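PDB 6YZG: surface-associated protein CshB from Streptococcus gordonii, which is a cell-wall-linked streptococcal adhesin, represented here by its second non-repetitive domain, and probably mediates attachment to host ligands such as fibronectin. Local coordinates for residues A[48-51]-A[52-56]; A[204-207]-A[208-211]. One frame throughout, in Å; residues are numbered along the deposited sequence.

Interaction 1: residues A[48-51]-A[52-56]; sequences TEIY and KKRVA
Y51 and V55 meet through their first torsions: the tyrosine CG stands opposite the backbone N (chi1 -179°) and sends the ring outward, leaning toward the C-terminal end of the helix, where V55 CG1, anti to its own carbonyl carbon, meets it. CG1 lies over one face of the ring, offset toward the rim, and comes within 3.7 Å of Y51 CZ, a CH-pi contact between residues four apart. Y51 OH is hydrogen-bonded to T63 OG1, which helps to hold the phenol in place. One residue earlier, I50 and R54 run side by side in the same direction. I50 CG2 sits over one face of the guanidinium, 3.8 Å from R54 NE, while the extended R54 chain carries its polar end past the isoleucine to K209 O and to a salt bridge with D285 of the second subunit. E49 and K52 also lie alongside each other at the exposed surface. E49 bends at chi2 (-86°), and its OE1 meets the methylene K52 CD at 3.5 Å; K52 NZ remains 4.1 Å from OE1, beyond a salt bridge, so any attraction is probably modest. Four backbone bonds hold the turns together, from K52 N to T48 O at 3.0 Å through to V55 N on Y51 O. At the start, T48 OG1 accepts from Y51 N at 3.1 Å with a nearly straight N-H (163°), closing off an amide that the first turn would otherwise leave without a carbonyl; the same hydroxyl is also bonded to F45 O. The whole is a short, threonine N-capped alpha-helix of two turns with two i to i+4 side-chain pairs and one i to i+3 pair, amphipathic in character, lysines and glutamate outward and I50, Y51 and V55 buried in the CshA-type non-repetitive domain 2.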
loop_
_atom_site.group_PDB
_atom_site.type_symbol
_atom_site.label_atom_id
_atom_site.label_comp_id
_atom_site.label_asym_id
_atom_site.label_seq_id
_atom_site.Cartn_x
_atom_site.Cartn_y
_atom_site.Cartn_z
ATOM N N THR A 48 -4.024 19.594 -20.514
ATOM C CA THR A 48 -3.922 18.869 -21.807
ATOM C C THR A 48 -5.218 18.879 -22.623
ATOM O O THR A 48 -6.257 19.011 -22.075
ATOM C CB THR A 48 -3.505 17.404 -21.601
ATOM O OG1 THR A 48 -4.530 16.704 -20.890
ATOM C CG2 THR A 48 -2.205 17.268 -20.845
ATOM N N GLU A 49 -5.079 18.678 -23.925
ATOM C CA GLU A 49 -6.255 18.547 -24.823
ATOM C C GLU A 49 -7.019 17.266 -24.467
ATOM O O GLU A 49 -8.173 17.244 -24.638
ATOM C CB GLU A 49 -5.830 18.518 -26.290
ATOM C CG GLU A 49 -5.223 19.817 -26.728
ATOM C CD GLU A 49 -6.149 20.911 -27.211
ATOM O OE1 GLU A 49 -7.308 20.638 -27.474
ATOM O OE2 GLU A 49 -5.652 22.041 -27.383
ATOM N N ILE A 50 -6.318 16.241 -23.982
ATOM C CA ILE A 50 -6.978 15.008 -23.510
ATOM C C ILE A 50 -8.028 15.387 -22.447
ATOM O O ILE A 50 -9.180 14.988 -22.500
ATOM C CB ILE A 50 -5.974 13.972 -22.989
ATOM C CG1 ILE A 50 -4.941 13.540 -24.051
ATOM C CG2 ILE A 50 -6.735 12.819 -22.392
ATOM C CD1 ILE A 50 -3.662 13.119 -23.404
ATOM N N TYR A 51 -7.573 16.126 -21.441
ATOM C CA TYR A 51 -8.448 16.528 -20.327
ATOM C C TYR A 51 -9.560 17.509 -20.840
ATOM O O TYR A 51 -10.701 17.308 -20.431
ATOM C CB TYR A 51 -7.577 17.187 -19.248
ATOM C CG TYR A 51 -8.364 17.623 -18.048
ATOM C CD1 TYR A 51 -8.647 16.769 -16.981
ATOM C CD2 TYR A 51 -8.856 18.933 -17.992
ATOM C CE1 TYR A 51 -9.320 17.191 -15.863
ATOM C CE2 TYR A 51 -9.540 19.361 -16.872
ATOM C CZ TYR A 51 -9.752 18.504 -15.810
ATOM O OH TYR A 51 -10.502 18.958 -14.729
ATOM N N LYS A 52 -9.161 18.427 -21.695
ATOM C CA LYS A 52 -10.146 19.388 -22.331
ATOM C C LYS A 52 -11.295 18.580 -22.906
ATOM O O LYS A 52 -12.495 18.870 -22.610
ATOM C CB LYS A 52 -9.453 20.228 -23.380
ATOM C CG LYS A 52 -10.417 21.169 -24.094
ATOM C CD LYS A 52 -9.826 21.805 -25.276
ATOM C CE LYS A 52 -10.715 22.945 -25.756
ATOM N NZ LYS A 52 -10.235 23.430 -27.071
ATOM N N LYS A 53 -10.992 17.528 -23.658
ATOM C CA LYS A 53 -12.071 16.725 -24.281
ATOM C C LYS A 53 -12.887 15.934 -23.257
ATOM O O LYS A 53 -14.054 15.747 -23.471
ATOM C CB LYS A 53 -11.506 15.884 -25.424
ATOM C CG LYS A 53 -10.928 16.713 -26.564
ATOM C CD LYS A 53 -10.179 15.948 -27.614
ATOM C CE LYS A 53 -9.273 16.815 -28.465
ATOM N NZ LYS A 53 -8.488 16.000 -29.424
ATOM N N ARG A 54 -12.263 15.455 -22.190
ATOM C CA ARG A 54 -12.990 14.708 -21.180
ATOM C C ARG A 54 -13.979 15.616 -20.429
ATOM O O ARG A 54 -15.011 15.097 -20.018
ATOM C CB ARG A 54 -12.055 14.029 -20.172
ATOM C CG ARG A 54 -11.173 12.968 -20.835
ATOM C CD ARG A 54 -10.304 12.372 -19.782
ATOM N NE ARG A 54 -9.458 11.260 -20.279
ATOM C CZ ARG A 54 -8.642 10.575 -19.511
ATOM N NH1 ARG A 54 -8.461 10.887 -18.239
ATOM N NH2 ARG A 54 -7.842 9.629 -20.019
ATOM N N VAL A 55 -13.656 16.894 -20.225
ATOM C CA VAL A 55 -14.592 17.752 -19.418
ATOM C C VAL A 55 -15.532 18.527 -20.358
ATOM O O VAL A 55 -16.459 19.167 -19.806
ATOM C CB VAL A 55 -13.859 18.726 -18.464
ATOM C CG1 VAL A 55 -13.114 17.996 -17.380
ATOM C CG2 VAL A 55 -12.948 19.679 -19.185
ATOM N N ALA A 56 -15.341 18.502 -21.661
ATOM C CA ALA A 56 -16.173 19.319 -22.583
ATOM C C ALA A 56 -17.648 18.994 -22.336
ATOM O O ALA A 56 -18.026 17.798 -22.301
ATOM C CB ALA A 56 -15.810 18.993 -23.999
#

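Interaction 2: residues A[204-207]-A[208-211]; sequences SVDW and YKYL
V205 presents CG1 to Y210 CE1 at 3.4 Å, the two side chains crossing at about a right angle. The same methyl lies over the centre of one face of the W207 ring, 3.6 Å above its plane, so a single valine branch touches both aromatics. D206 follows with its carboxylate brought round toward the amide of Y208, CG being anti to the backbone N (chi1 -177°). OD1 takes a weak, bent bond from Y208 N, 3.1 Å long with an N-H angle of 128°, and lies close to Y208 CB as well; carboxylate and phenol ring planes are nearly perpendicular. OD2 has a different set of partners, T60 OG1 and a water that donates to it at 2.8 Å and accepts from K209 NZ. The bends of K209 at chi2 and chi4 bring its amine to that water, leaving aspartate and lysine joined through it instead of directly. The backbone oxygen of D206 receives K209 N, and that of W207 receives Y210 N at 3.0 Å; both donors stand well above the carbonyl planes, in keeping with the tight 3-10 turn. W207 then points its indole the same way as the Y210 side chain and turns an edge toward the tyrosine face, with W207 CZ3 3.6 Å from Y210 CZ and the planes at 58°. Its NE1 is hydrogen-bonded to D202 O, while Y210 OH reaches N120 OD1, so the polar ends of both buried rings are satisfied. The chemistry is thus divided: V205, W207 and Y210 form an apolar cluster whose two aromatic members pack against F153 of strand 153-158, whereas the aspartate would probably be stabilised as an anion by the T60 hydroxyl and the water-bridged lysine, with a weak contribution from the Y208 amide.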
loop_
_atom_site.group_PDB
_atom_site.type_symbol
_atom_site.label_atom_id
_atom_site.label_comp_id
_atom_site.label_asym_id
_atom_site.label_seq_id
_atom_site.Cartn_x
_atom_site.Cartn_y
_atom_site.Cartn_z
ATOM N N SER A 204 -9.984 22.974 -8.045
ATOM C CA SER A 204 -9.514 23.577 -9.303
ATOM C C SER A 204 -9.498 22.536 -10.444
ATOM O O SER A 204 -9.380 22.956 -11.604
ATOM C CB SER A 204 -8.148 24.153 -9.139
ATOM O OG SER A 204 -7.134 23.109 -9.048
ATOM N N VAL A 205 -9.639 21.269 -10.146
ATOM C CA VAL A 205 -9.583 20.160 -11.128
ATOM C C VAL A 205 -10.750 19.204 -10.910
ATOM O O VAL A 205 -11.150 18.974 -9.735
ATOM C CB VAL A 205 -8.233 19.462 -10.969
ATOM C CG1 VAL A 205 -8.213 18.229 -11.847
ATOM C CG2 VAL A 205 -7.052 20.367 -11.221
ATOM N N ASP A 206 -11.257 18.611 -11.967
ATOM C CA ASP A 206 -12.214 17.502 -11.949
ATOM C C ASP A 206 -11.448 16.169 -11.911
ATOM O O ASP A 206 -11.053 15.651 -12.974
ATOM C CB ASP A 206 -13.204 17.557 -13.095
ATOM C CG ASP A 206 -14.222 16.419 -12.999
ATOM O OD1 ASP A 206 -14.125 15.572 -12.103
ATOM O OD2 ASP A 206 -15.172 16.439 -13.814
ATOM N N TRP A 207 -11.122 15.680 -10.730
ATOM C CA TRP A 207 -10.246 14.501 -10.578
ATOM C C TRP A 207 -10.935 13.299 -11.179
ATOM O O TRP A 207 -10.243 12.345 -11.542
ATOM C CB TRP A 207 -9.925 14.287 -9.092
ATOM C CG TRP A 207 -9.228 15.480 -8.546
ATOM C CD1 TRP A 207 -9.782 16.452 -7.753
ATOM C CD2 TRP A 207 -7.919 15.976 -8.896
ATOM N NE1 TRP A 207 -8.878 17.426 -7.541
ATOM C CE2 TRP A 207 -7.685 17.185 -8.189
ATOM C CE3 TRP A 207 -6.861 15.492 -9.692
ATOM C CZ2 TRP A 207 -6.520 17.929 -8.251
ATOM C CZ3 TRP A 207 -5.715 16.213 -9.749
ATOM C CH2 TRP A 207 -5.528 17.428 -9.083
ATOM N N TYR A 208 -12.264 13.244 -11.245
ATOM C CA TYR A 208 -12.931 12.072 -11.847
ATOM C C TYR A 208 -12.532 11.957 -13.317
ATOM O O TYR A 208 -12.584 10.811 -13.867
ATOM C CB TYR A 208 -14.452 12.162 -11.721
ATOM C CG TYR A 208 -14.875 12.209 -10.295
ATOM C CD1 TYR A 208 -14.620 11.157 -9.433
ATOM C CD2 TYR A 208 -15.559 13.318 -9.817
ATOM C CE1 TYR A 208 -15.043 11.194 -8.100
ATOM C CE2 TYR A 208 -15.912 13.399 -8.483
ATOM C CZ TYR A 208 -15.662 12.339 -7.625
ATOM O OH TYR A 208 -16.054 12.460 -6.307
ATOM N N LYS A 209 -12.156 13.047 -13.952
ATOM C CA LYS A 209 -11.730 13.023 -15.376
ATOM C C LYS A 209 -10.202 12.832 -15.466
ATOM O O LYS A 209 -9.691 12.845 -16.590
ATOM C CB LYS A 209 -12.257 14.202 -16.187
ATOM C CG LYS A 209 -13.787 14.226 -16.237
ATOM C CD LYS A 209 -14.364 12.894 -16.706
ATOM C CE LYS A 209 -15.888 12.822 -16.719
ATOM N NZ LYS A 209 -16.464 13.748 -17.715
ATOM N N TYR A 210 -9.472 12.603 -14.385
ATOM C CA TYR A 210 -8.112 11.984 -14.438
ATOM C C TYR A 210 -8.267 10.484 -14.617
ATOM O O TYR A 210 -7.308 9.858 -15.051
ATOM C CB TYR A 210 -7.296 12.328 -13.200
ATOM C CG TYR A 210 -6.545 13.632 -13.255
ATOM C CD1 TYR A 210 -7.134 14.819 -13.658
ATOM C CD2 TYR A 210 -5.216 13.687 -12.883
ATOM C CE1 TYR A 210 -6.413 15.988 -13.694
ATOM C CE2 TYR A 210 -4.486 14.859 -12.889
ATOM C CZ TYR A 210 -5.075 16.017 -13.316
ATOM O OH TYR A 210 -4.415 17.228 -13.292
ATOM N N LEU A 211 -9.355 9.864 -14.174
ATOM C CA LEU A 211 -9.518 8.418 -14.226
ATOM C C LEU A 211 -9.620 7.956 -15.657
ATOM O O LEU A 211 -10.096 8.690 -16.539
ATOM C CB LEU A 211 -10.743 8.053 -13.394
ATOM C CG LEU A 211 -10.688 8.439 -11.922
ATOM C CD1 LEU A 211 -11.918 7.907 -11.199
ATOM C CD2 LEU A 211 -9.387 8.047 -11.296
HETATM O O HOH W 1 -16.438 16.294 -16.319
#

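Coming from the N terminus, the chain passes strand 33-41 and reaches interaction 1 in helix 49-55. It then runs on, by way of strands 119-131 and 134-144 among others, to helices 184-193 and 198-201 before entering interaction 2. Each contact closes just one or two turns of backbone; the two stand in series, neither nesting nor crossing. In space they meet, the centres of interactions 1 and 2 lying about 10 Å apart. The helix reaches across twice: Y51 OH lies 2.9 Å from D206 N, and R54 NH1 2.8 Å from K209 O. Helix 49-55 is thereby tied to the loop before strand 224-229, and both contacts also touch the second subunit.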